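Local structure of 2-hydroxyisobutyryl-CoA synthetase (Aquincola tertiaricarbonis, 6HDW) at residues Tyr219-Tyr224 and Ser250-Ala255; Arg377-Tyr382 and Leu446-Lys451. The protein belongs to the adenylate-forming (ANL) superfamily of AMP-binding enzymes, built from a large N-terminal part and a smaller C-terminal domain. All coordinates share one frame; numbering follows the deposited sequence.

Interaction 1: Tyr219-Tyr224 and Ser250-Ala255; sequences YGTPSY and SGEPGA. With 8LE ([[(2~{R},3~{S},4~{R},5~{R})-5-(6-aminopurin-9-yl)-3,4-bis(oxidanyl)oxolan-2-yl]methoxy-oxidanyl-phosphoryl] 2-methyl-2-oxidanyl-propanoate), chain B.
Glu252 and Ser223 make a two-bond polar link between Tyr219-Tyr224 and Ser250-Ala255. Glu252 OE2 takes two donors: Ser223 OG, at 2.7 Å on the syn lone pair, and Ser223 N, at 3.1 Å and nearly along the C-O axis. This double grip fixes the carboxylate at the first turn of helix 222-234. Glu252 CG sits between its backbone N and carbonyl carbon (chi1 49°), and the extended chain beyond it carries the carboxylate across to Ser223. It slides past the Pro222 ring in the opposite direction, with Pro222 CD 3.4 Å from Glu252 OE2. Pro222 CG packs against Gly254 CA at 4.0 Å.

At the other end, Tyr219 OH and Ser250 OG share a hydrogen bond of 2.6 Å near the plane of the phenol ring, and Ser250 OG also bonds OAF of 8LE at 2.7 Å. A water joins Tyr219 OH to Ser250 O.

Farther out, Thr221 N-caps the helix, its OG1 accepting from Tyr224 N and also bonded to Phe465 O, while Ala467 N holds Glu252 OE1. Strands 217-220 and 246-249 are parallel neighbours; the segments lie at and just beyond their C-terminal ends, the usual pocket of an alpha/beta fold and here the 8LE site.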
ATOM      1  N   TYR A 219      -8.785  -5.836  -9.047  1.00 29.26           N
ATOM      2  CA  TYR A 219      -7.697  -5.229  -9.808  1.00 27.76           C
ATOM      3  C   TYR A 219      -6.359  -5.831  -9.397  1.00 31.51           C
ATOM      4  O   TYR A 219      -6.088  -5.980  -8.205  1.00 30.76           O
ATOM      5  CB  TYR A 219      -7.649  -3.684  -9.650  1.00 28.04           C
ATOM      6  CG  TYR A 219      -6.404  -3.076 -10.275  1.00 27.99           C
ATOM      7  CD1 TYR A 219      -6.353  -2.791 -11.638  1.00 29.83           C
ATOM      8  CD2 TYR A 219      -5.247  -2.880  -9.523  1.00 28.28           C
ATOM      9  CE1 TYR A 219      -5.195  -2.292 -12.228  1.00 29.98           C
ATOM     10  CE2 TYR A 219      -4.076  -2.398 -10.107  1.00 28.91           C
ATOM     11  CZ  TYR A 219      -4.056  -2.103 -11.460  1.00 35.53           C
ATOM     12  OH  TYR A 219      -2.901  -1.648 -12.042  1.00 34.26           O
ATOM     13  N   GLY A 220      -5.515  -6.087 -10.397  1.00 28.53           N
ATOM     14  CA  GLY A 220      -4.149  -6.564 -10.226  1.00 28.30           C
ATOM     15  C   GLY A 220      -3.529  -6.887 -11.566  1.00 31.42           C
ATOM     16  O   GLY A 220      -3.982  -6.364 -12.588  1.00 29.99           O
ATOM     17  N   THR A 221      -2.503  -7.765 -11.572  1.00 28.10           N
ATOM     18  CA  THR A 221      -1.869  -8.241 -12.811  1.00 28.83           C
ATOM     19  C   THR A 221      -2.574  -9.529 -13.264  1.00 35.93           C
ATOM     20  O   THR A 221      -3.088 -10.263 -12.406  1.00 35.81           O
ATOM     21  CB  THR A 221      -0.350  -8.497 -12.642  1.00 34.88           C
ATOM     22  OG1 THR A 221      -0.116  -9.527 -11.672  1.00 34.04           O
ATOM     23  CG2 THR A 221       0.452  -7.223 -12.331  1.00 29.05           C
ATOM     24  N   PRO A 222      -2.600  -9.852 -14.583  1.00 33.69           N
ATOM     25  CA  PRO A 222      -3.219 -11.124 -15.006  1.00 34.74           C
ATOM     26  C   PRO A 222      -2.524 -12.333 -14.363  1.00 41.00           C
ATOM     27  O   PRO A 222      -3.191 -13.320 -14.056  1.00 41.83           O
ATOM     28  CB  PRO A 222      -3.061 -11.111 -16.532  1.00 37.21           C
ATOM     29  CG  PRO A 222      -2.825  -9.670 -16.894  1.00 40.11           C
ATOM     30  CD  PRO A 222      -2.061  -9.106 -15.739  1.00 34.68           C
ATOM     31  N   SER A 223      -1.197 -12.230 -14.107  1.00 38.20           N
ATOM     32  CA  SER A 223      -0.400 -13.276 -13.457  1.00 39.20           C
ATOM     33  C   SER A 223      -0.883 -13.543 -12.035  1.00 42.33           C
ATOM     34  O   SER A 223      -0.974 -14.711 -11.652  1.00 43.29           O
ATOM     35  CB  SER A 223       1.080 -12.904 -13.435  1.00 41.95           C
ATOM     36  OG  SER A 223       1.618 -13.019 -14.737  1.00 51.76           O
ATOM     37  N   TYR A 224      -1.188 -12.471 -11.258  1.00 36.56           N
ATOM     38  CA  TYR A 224      -1.680 -12.618  -9.886  1.00 35.57           C
ATOM     39  C   TYR A 224      -3.028 -13.308  -9.826  1.00 41.04           C
ATOM     40  O   TYR A 224      -3.227 -14.119  -8.929  1.00 42.73           O
ATOM     41  CB  TYR A 224      -1.710 -11.297  -9.089  1.00 33.95           C
ATOM     42  CG  TYR A 224      -1.948 -11.516  -7.603  1.00 34.21           C
ATOM     43  CD1 TYR A 224      -1.498 -12.670  -6.965  1.00 37.51           C
ATOM     44  CD2 TYR A 224      -2.598 -10.560  -6.834  1.00 33.38           C
ATOM     45  CE1 TYR A 224      -1.701 -12.870  -5.604  1.00 38.55           C
ATOM     46  CE2 TYR A 224      -2.794 -10.746  -5.465  1.00 33.93           C
ATOM     47  CZ  TYR A 224      -2.344 -11.902  -4.856  1.00 41.05           C
ATOM     48  OH  TYR A 224      -2.521 -12.104  -3.514  1.00 42.94           O
ATOM     49  N   SER A 250      -3.850  -4.569 -15.482  1.00 29.86           N
ATOM     50  CA  SER A 250      -2.785  -3.820 -16.145  1.00 29.19           C
ATOM     51  C   SER A 250      -1.420  -4.324 -15.641  1.00 33.91           C
ATOM     52  O   SER A 250      -1.351  -5.018 -14.622  1.00 34.02           O
ATOM     53  CB  SER A 250      -2.941  -2.316 -15.919  1.00 29.60           C
ATOM     54  OG  SER A 250      -2.496  -1.904 -14.637  1.00 34.27           O
ATOM     55  N   GLY A 251      -0.355  -3.979 -16.355  1.00 30.66           N
ATOM     56  CA  GLY A 251       0.997  -4.292 -15.923  1.00 30.57           C
ATOM     57  C   GLY A 251       1.801  -5.105 -16.896  1.00 37.47           C
ATOM     58  O   GLY A 251       3.029  -5.032 -16.893  1.00 38.61           O
ATOM     59  N   GLU A 252       1.111  -5.902 -17.720  1.00 34.60           N
ATOM     60  CA  GLU A 252       1.729  -6.829 -18.659  1.00 35.44           C
ATOM     61  C   GLU A 252       0.656  -7.395 -19.592  1.00 39.72           C
ATOM     62  O   GLU A 252      -0.523  -7.294 -19.251  1.00 38.60           O
ATOM     63  CB  GLU A 252       2.368  -7.998 -17.865  1.00 37.17           C
ATOM     64  CG  GLU A 252       1.430  -8.616 -16.833  1.00 39.88           C
ATOM     65  CD  GLU A 252       1.841  -9.928 -16.199  1.00 45.78           C
ATOM     66  OE1 GLU A 252       3.039 -10.291 -16.253  1.00 47.19           O
ATOM     67  OE2 GLU A 252       0.955 -10.585 -15.617  1.00 41.33           O
ATOM     68  N   PRO A 253       1.021  -8.061 -20.719  1.00 38.23           N
ATOM     69  CA  PRO A 253      -0.013  -8.708 -21.548  1.00 38.57           C
ATOM     70  C   PRO A 253      -0.610  -9.902 -20.801  1.00 41.87           C
ATOM     71  O   PRO A 253       0.039 -10.470 -19.915  1.00 41.40           O
ATOM     72  CB  PRO A 253       0.758  -9.169 -22.796  1.00 41.81           C
ATOM     73  CG  PRO A 253       2.088  -8.479 -22.731  1.00 46.30           C
ATOM     74  CD  PRO A 253       2.366  -8.305 -21.278  1.00 40.68           C
ATOM     75  N   GLY A 254      -1.841 -10.252 -21.154  1.00 38.05           N
ATOM     76  CA  GLY A 254      -2.550 -11.367 -20.541  1.00 38.42           C
ATOM     77  C   GLY A 254      -4.049 -11.268 -20.700  1.00 42.06           C
ATOM     78  O   GLY A 254      -4.687 -12.229 -21.130  1.00 42.96           O
ATOM     79  N   ALA A 255      -4.610 -10.089 -20.388  1.00 37.79           N
ATOM     80  CA  ALA A 255      -6.043  -9.789 -20.434  1.00 37.88           C
ATOM     81  C   ALA A 255      -6.636  -9.708 -21.856  1.00 44.83           C
ATOM     82  O   ALA A 255      -7.862  -9.765 -22.018  1.00 46.26           O
ATOM     83  CB  ALA A 255      -6.335  -8.526 -19.643  1.00 36.73           C
TER
HETATM   84  C2  8LE B1001       0.410  -5.166 -22.268  1.00 36.89           C
HETATM   85  CAA 8LE B1001       0.754   1.324 -14.173  1.00 32.56           C
HETATM   86  CAZ 8LE B1001       0.783   0.150 -15.170  1.00 33.20           C
HETATM   87  CAB 8LE B1001       0.092   0.556 -16.485  1.00 31.17           C
HETATM   88  OAF 8LE B1001       0.054  -0.940 -14.624  1.00 30.69           O
HETATM   89  CAS 8LE B1001       2.248  -0.296 -15.415  1.00 37.08           C
HETATM   90  OAD 8LE B1001       2.591  -1.460 -15.219  1.00 38.09           O
HETATM   91  OAQ 8LE B1001       3.105   0.685 -15.824  1.00 39.96           O
HETATM   92  PBC 8LE B1001       4.748   0.602 -15.846  1.00 38.94           P
HETATM   93  OAI 8LE B1001       5.254   0.001 -14.461  1.00 34.68           O
HETATM   94  OAE 8LE B1001       5.312   1.933 -16.167  1.00 44.06           O
HETATM   95  O5' 8LE B1001       5.110  -0.424 -16.988  1.00 38.43           O
HETATM   96  C5' 8LE B1001       4.550  -0.147 -18.265  1.00 35.22           C
HETATM   97  C4' 8LE B1001       4.864  -1.287 -19.195  1.00 31.62           C
HETATM   98  O4' 8LE B1001       4.143  -2.459 -18.740  1.00 31.34           O
HETATM   99  C3' 8LE B1001       4.275  -0.929 -20.502  1.00 31.85           C
HETATM  100  O3' 8LE B1001       5.238  -0.196 -21.266  1.00 30.83           O
HETATM  101  C2' 8LE B1001       3.987  -2.311 -21.092  1.00 33.51           C
HETATM  102  O2' 8LE B1001       5.184  -2.968 -21.607  1.00 35.26           O
HETATM  103  C1' 8LE B1001       3.493  -3.064 -19.879  1.00 32.25           C
HETATM  104  N9  8LE B1001       2.001  -3.015 -19.760  1.00 37.11           N
HETATM  105  C8  8LE B1001       1.255  -2.309 -18.903  1.00 37.48           C
HETATM  106  N7  8LE B1001      -0.023  -2.569 -19.156  1.00 38.24           N
HETATM  107  C5  8LE B1001      -0.082  -3.424 -20.183  1.00 38.48           C
HETATM  108  C4  8LE B1001       1.182  -3.697 -20.557  1.00 38.12           C
HETATM  109  N3  8LE B1001       1.451  -4.561 -21.565  1.00 36.73           N
HETATM  110  N1  8LE B1001      -0.891  -4.864 -21.858  1.00 38.11           N
HETATM  111  C6  8LE B1001      -1.101  -4.027 -20.825  1.00 37.59           C
HETATM  112  N6  8LE B1001      -2.338  -3.758 -20.427  1.00 35.34           N
HETATM  113  O   HOH W   1      -1.229  -3.962 -11.904  1.00 25.77           O

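Interaction 2: Arg377-Tyr382 and Leu446-Lys451; sequences RGENIY and LGVRAK
Leu446, the last residue of helix 428-446, meets Ile381 of strand 379-381 with both of its methyls. Its CD1 lies 3.8 Å from Ile381 CG2 and its CD2 4.0 Å from the same methyl, so the end of the leucine straddles one branch of the isoleucine; the two side chains cross at about a right angle. Leu446 also touches Ile386 of helix 383-391, which extends this apolar patch. The backbone carbonyl of Leu446 approaches a second residue of the strand, its O lying 3.8 Å from Glu379 CG.

At Gly447 the chain leaves the helix with positive phi (86°), and the turn brings Val448 round to the strand. The two valine branches divide the work. Val448 CG1, anti to its own carbonyl carbon at chi1 -70°, packs on Glu379 CB at 3.7 Å, whereas Val448 CG2 meets Ile381 CD1 tip to tip at 3.8 Å. Ile376 of the paired strand 374-376 touches both Ile381 and Val448, backing the contact.

Beyond Val448 the chain leads away to strand 450-454, and Arg449 and Lys451 make backbone bonds with Leu413. Across the two segments the meeting atoms are carbons, apart from that one carbonyl oxygen, and the geometry gives no polar bond between them: the hairpin 374-381 and the helix-to-strand turn are joined by van der Waals packing, whose hold depends on shape and burial.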
ATOM      1  N   ARG A 377      16.422 -18.267 -35.690  1.00 65.43           N
ATOM      2  CA  ARG A 377      16.540 -18.544 -37.130  1.00 68.51           C
ATOM      3  C   ARG A 377      15.727 -17.564 -38.015  1.00 73.92           C
ATOM      4  O   ARG A 377      14.870 -17.979 -38.805  1.00 75.00           O
ATOM      5  CB  ARG A 377      16.216 -20.014 -37.442  1.00 69.11           C
ATOM      6  CG  ARG A 377      17.414 -20.942 -37.262  1.00 82.10           C
ATOM      7  CD  ARG A 377      17.176 -22.331 -37.836  1.00 97.38           C
ATOM      8  NE  ARG A 377      16.951 -22.315 -39.286  1.00113.67           N
ATOM      9  CZ  ARG A 377      17.907 -22.433 -40.204  1.00131.88           C
ATOM     10  NH1 ARG A 377      19.176 -22.577 -39.838  1.00119.41           N
ATOM     11  NH2 ARG A 377      17.604 -22.405 -41.494  1.00122.68           N
ATOM     12  N   GLY A 378      16.003 -16.272 -37.840  1.00 70.50           N
ATOM     13  CA  GLY A 378      15.380 -15.184 -38.590  1.00 73.02           C
ATOM     14  C   GLY A 378      13.913 -14.930 -38.302  1.00 75.25           C
ATOM     15  O   GLY A 378      13.253 -14.205 -39.055  1.00 77.23           O
ATOM     16  N   GLU A 379      13.392 -15.518 -37.209  1.00 67.92           N
ATOM     17  CA  GLU A 379      11.998 -15.354 -36.807  1.00 66.32           C
ATOM     18  C   GLU A 379      11.909 -14.587 -35.490  1.00 66.05           C
ATOM     19  O   GLU A 379      12.512 -14.992 -34.493  1.00 61.64           O
ATOM     20  CB  GLU A 379      11.290 -16.717 -36.733  1.00 66.65           C
ATOM     21  CG  GLU A 379       9.938 -16.751 -37.430  1.00 79.45           C
ATOM     22  CD  GLU A 379       9.960 -16.553 -38.933  1.00105.45           C
ATOM     23  OE1 GLU A 379      10.669 -17.318 -39.627  1.00102.06           O
ATOM     24  OE2 GLU A 379       9.254 -15.640 -39.419  1.00102.10           O
ATOM     25  N   ASN A 380      11.177 -13.458 -35.506  1.00 64.21           N
ATOM     26  CA  ASN A 380      10.985 -12.568 -34.356  1.00 62.04           C
ATOM     27  C   ASN A 380       9.867 -13.058 -33.434  1.00 64.38           C
ATOM     28  O   ASN A 380       8.706 -13.145 -33.851  1.00 66.09           O
ATOM     29  CB  ASN A 380      10.739 -11.134 -34.832  1.00 64.41           C
ATOM     30  CG  ASN A 380      11.867 -10.569 -35.671  1.00 84.08           C
ATOM     31  OD1 ASN A 380      13.036 -10.977 -35.568  1.00 73.29           O
ATOM     32  ND2 ASN A 380      11.538  -9.612 -36.526  1.00 78.23           N
ATOM     33  N   ILE A 381      10.228 -13.400 -32.181  1.00 56.96           N
ATOM     34  CA  ILE A 381       9.286 -13.944 -31.201  1.00 53.97           C
ATOM     35  C   ILE A 381       9.125 -13.051 -29.967  1.00 55.63           C
ATOM     36  O   ILE A 381      10.110 -12.613 -29.366  1.00 53.67           O
ATOM     37  CB  ILE A 381       9.663 -15.415 -30.810  1.00 55.07           C
ATOM     38  CG1 ILE A 381       9.722 -16.344 -32.039  1.00 57.47           C
ATOM     39  CG2 ILE A 381       8.723 -15.993 -29.737  1.00 53.04           C
ATOM     40  CD1 ILE A 381      10.922 -17.238 -32.053  1.00 63.39           C
ATOM     41  N   TYR A 382       7.861 -12.828 -29.578  1.00 52.05           N
ATOM     42  CA  TYR A 382       7.478 -12.099 -28.378  1.00 49.32           C
ATOM     43  C   TYR A 382       7.116 -13.117 -27.290  1.00 50.20           C
ATOM     44  O   TYR A 382       6.385 -14.069 -27.581  1.00 49.98           O
ATOM     45  CB  TYR A 382       6.310 -11.152 -28.664  1.00 51.77           C
ATOM     46  CG  TYR A 382       6.769  -9.789 -29.125  1.00 54.43           C
ATOM     47  CD1 TYR A 382       7.051  -9.543 -30.465  1.00 59.29           C
ATOM     48  CD2 TYR A 382       6.946  -8.748 -28.218  1.00 53.96           C
ATOM     49  CE1 TYR A 382       7.481  -8.289 -30.897  1.00 61.74           C
ATOM     50  CE2 TYR A 382       7.374  -7.487 -28.639  1.00 56.90           C
ATOM     51  CZ  TYR A 382       7.640  -7.264 -29.980  1.00 65.73           C
ATOM     52  OH  TYR A 382       8.065  -6.034 -30.409  1.00 67.30           O
ATOM     53  N   LEU A 446       4.889 -20.632 -33.937  1.00 66.70           N
ATOM     54  CA  LEU A 446       6.025 -19.751 -34.210  1.00 65.77           C
ATOM     55  C   LEU A 446       6.769 -20.008 -35.528  1.00 72.78           C
ATOM     56  O   LEU A 446       7.285 -19.057 -36.122  1.00 73.74           O
ATOM     57  CB  LEU A 446       7.020 -19.778 -33.040  1.00 61.82           C
ATOM     58  CG  LEU A 446       6.493 -19.416 -31.645  1.00 63.57           C
ATOM     59  CD1 LEU A 446       7.598 -19.510 -30.626  1.00 60.54           C
ATOM     60  CD2 LEU A 446       5.873 -18.010 -31.611  1.00 66.35           C
ATOM     61  N   GLY A 447       6.845 -21.269 -35.952  1.00 70.25           N
ATOM     62  CA  GLY A 447       7.548 -21.663 -37.168  1.00 72.83           C
ATOM     63  C   GLY A 447       9.026 -21.917 -36.943  1.00 75.00           C
ATOM     64  O   GLY A 447       9.825 -21.776 -37.875  1.00 76.80           O
ATOM     65  N   VAL A 448       9.402 -22.280 -35.696  1.00 68.17           N
ATOM     66  CA  VAL A 448      10.786 -22.555 -35.271  1.00 66.60           C
ATOM     67  C   VAL A 448      10.865 -23.803 -34.385  1.00 69.12           C
ATOM     68  O   VAL A 448       9.899 -24.106 -33.689  1.00 67.09           O
ATOM     69  CB  VAL A 448      11.477 -21.336 -34.582  1.00 68.59           C
ATOM     70  CG1 VAL A 448      11.773 -20.220 -35.576  1.00 71.11           C
ATOM     71  CG2 VAL A 448      10.675 -20.814 -33.391  1.00 65.64           C
ATOM     72  N   ARG A 449      12.026 -24.496 -34.385  1.00 66.68           N
ATOM     73  CA  ARG A 449      12.267 -25.685 -33.558  1.00 65.48           C
ATOM     74  C   ARG A 449      12.219 -25.307 -32.071  1.00 66.67           C
ATOM     75  O   ARG A 449      12.850 -24.329 -31.653  1.00 65.08           O
ATOM     76  CB  ARG A 449      13.601 -26.375 -33.938  1.00 67.65           C
ATOM     77  CG  ARG A 449      13.988 -27.607 -33.094  1.00 78.49           C
ATOM     78  CD  ARG A 449      13.298 -28.901 -33.499  1.00 91.15           C
ATOM     79  NE  ARG A 449      13.573 -29.982 -32.546  1.00100.07           N
ATOM     80  CZ  ARG A 449      12.762 -30.347 -31.555  1.00112.16           C
ATOM     81  NH1 ARG A 449      11.601 -29.728 -31.374  1.00 98.84           N
ATOM     82  NH2 ARG A 449      13.104 -31.336 -30.740  1.00 96.79           N
ATOM     83  N   ALA A 450      11.424 -26.060 -31.294  1.00 62.14           N
ATOM     84  CA  ALA A 450      11.241 -25.824 -29.869  1.00 59.15           C
ATOM     85  C   ALA A 450      11.586 -27.052 -29.040  1.00 62.12           C
ATOM     86  O   ALA A 450      10.947 -28.093 -29.181  1.00 63.58           O
ATOM     87  CB  ALA A 450       9.812 -25.378 -29.593  1.00 59.44           C
ATOM     88  N   LYS A 451      12.623 -26.932 -28.199  1.00 56.14           N
ATOM     89  CA  LYS A 451      13.056 -27.976 -27.278  1.00 55.15           C
ATOM     90  C   LYS A 451      12.350 -27.737 -25.937  1.00 56.51           C
ATOM     91  O   LYS A 451      12.488 -26.659 -25.347  1.00 54.97           O
ATOM     92  CB  LYS A 451      14.578 -27.959 -27.099  1.00 57.76           C
ATOM     93  CG  LYS A 451      15.330 -28.770 -28.130  1.00 74.41           C
ATOM     94  CD  LYS A 451      16.821 -28.749 -27.838  1.00 84.78           C
ATOM     95  CE  LYS A 451      17.610 -29.637 -28.767  1.00 94.67           C
ATOM     96  NZ  LYS A 451      19.063 -29.574 -28.471  1.00102.26           N
TER

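The centre of interaction 1, a buried contact, lies about 7 Å from the centre of the chain; that of interaction 2, only partly buried, lies about 25 Å from it. They hold different elements: the first joins the ends of two neighbouring parallel strands in the AMP-binding part, the second a hairpin to a helix-strand turn in the C-terminal domain. Their chemistry follows this division: hydroxyls, a carboxylate and a water make the bonds of interaction 1, with Ser250 also bonded to 8LE, while aliphatic branches carry interaction 2. Although their centres are 25 Å apart, their nearest atoms approach to about 7 Å without touching. C-terminal residues Phe465 and Ala467 nevertheless bond to interaction 1, bringing the two parts together there.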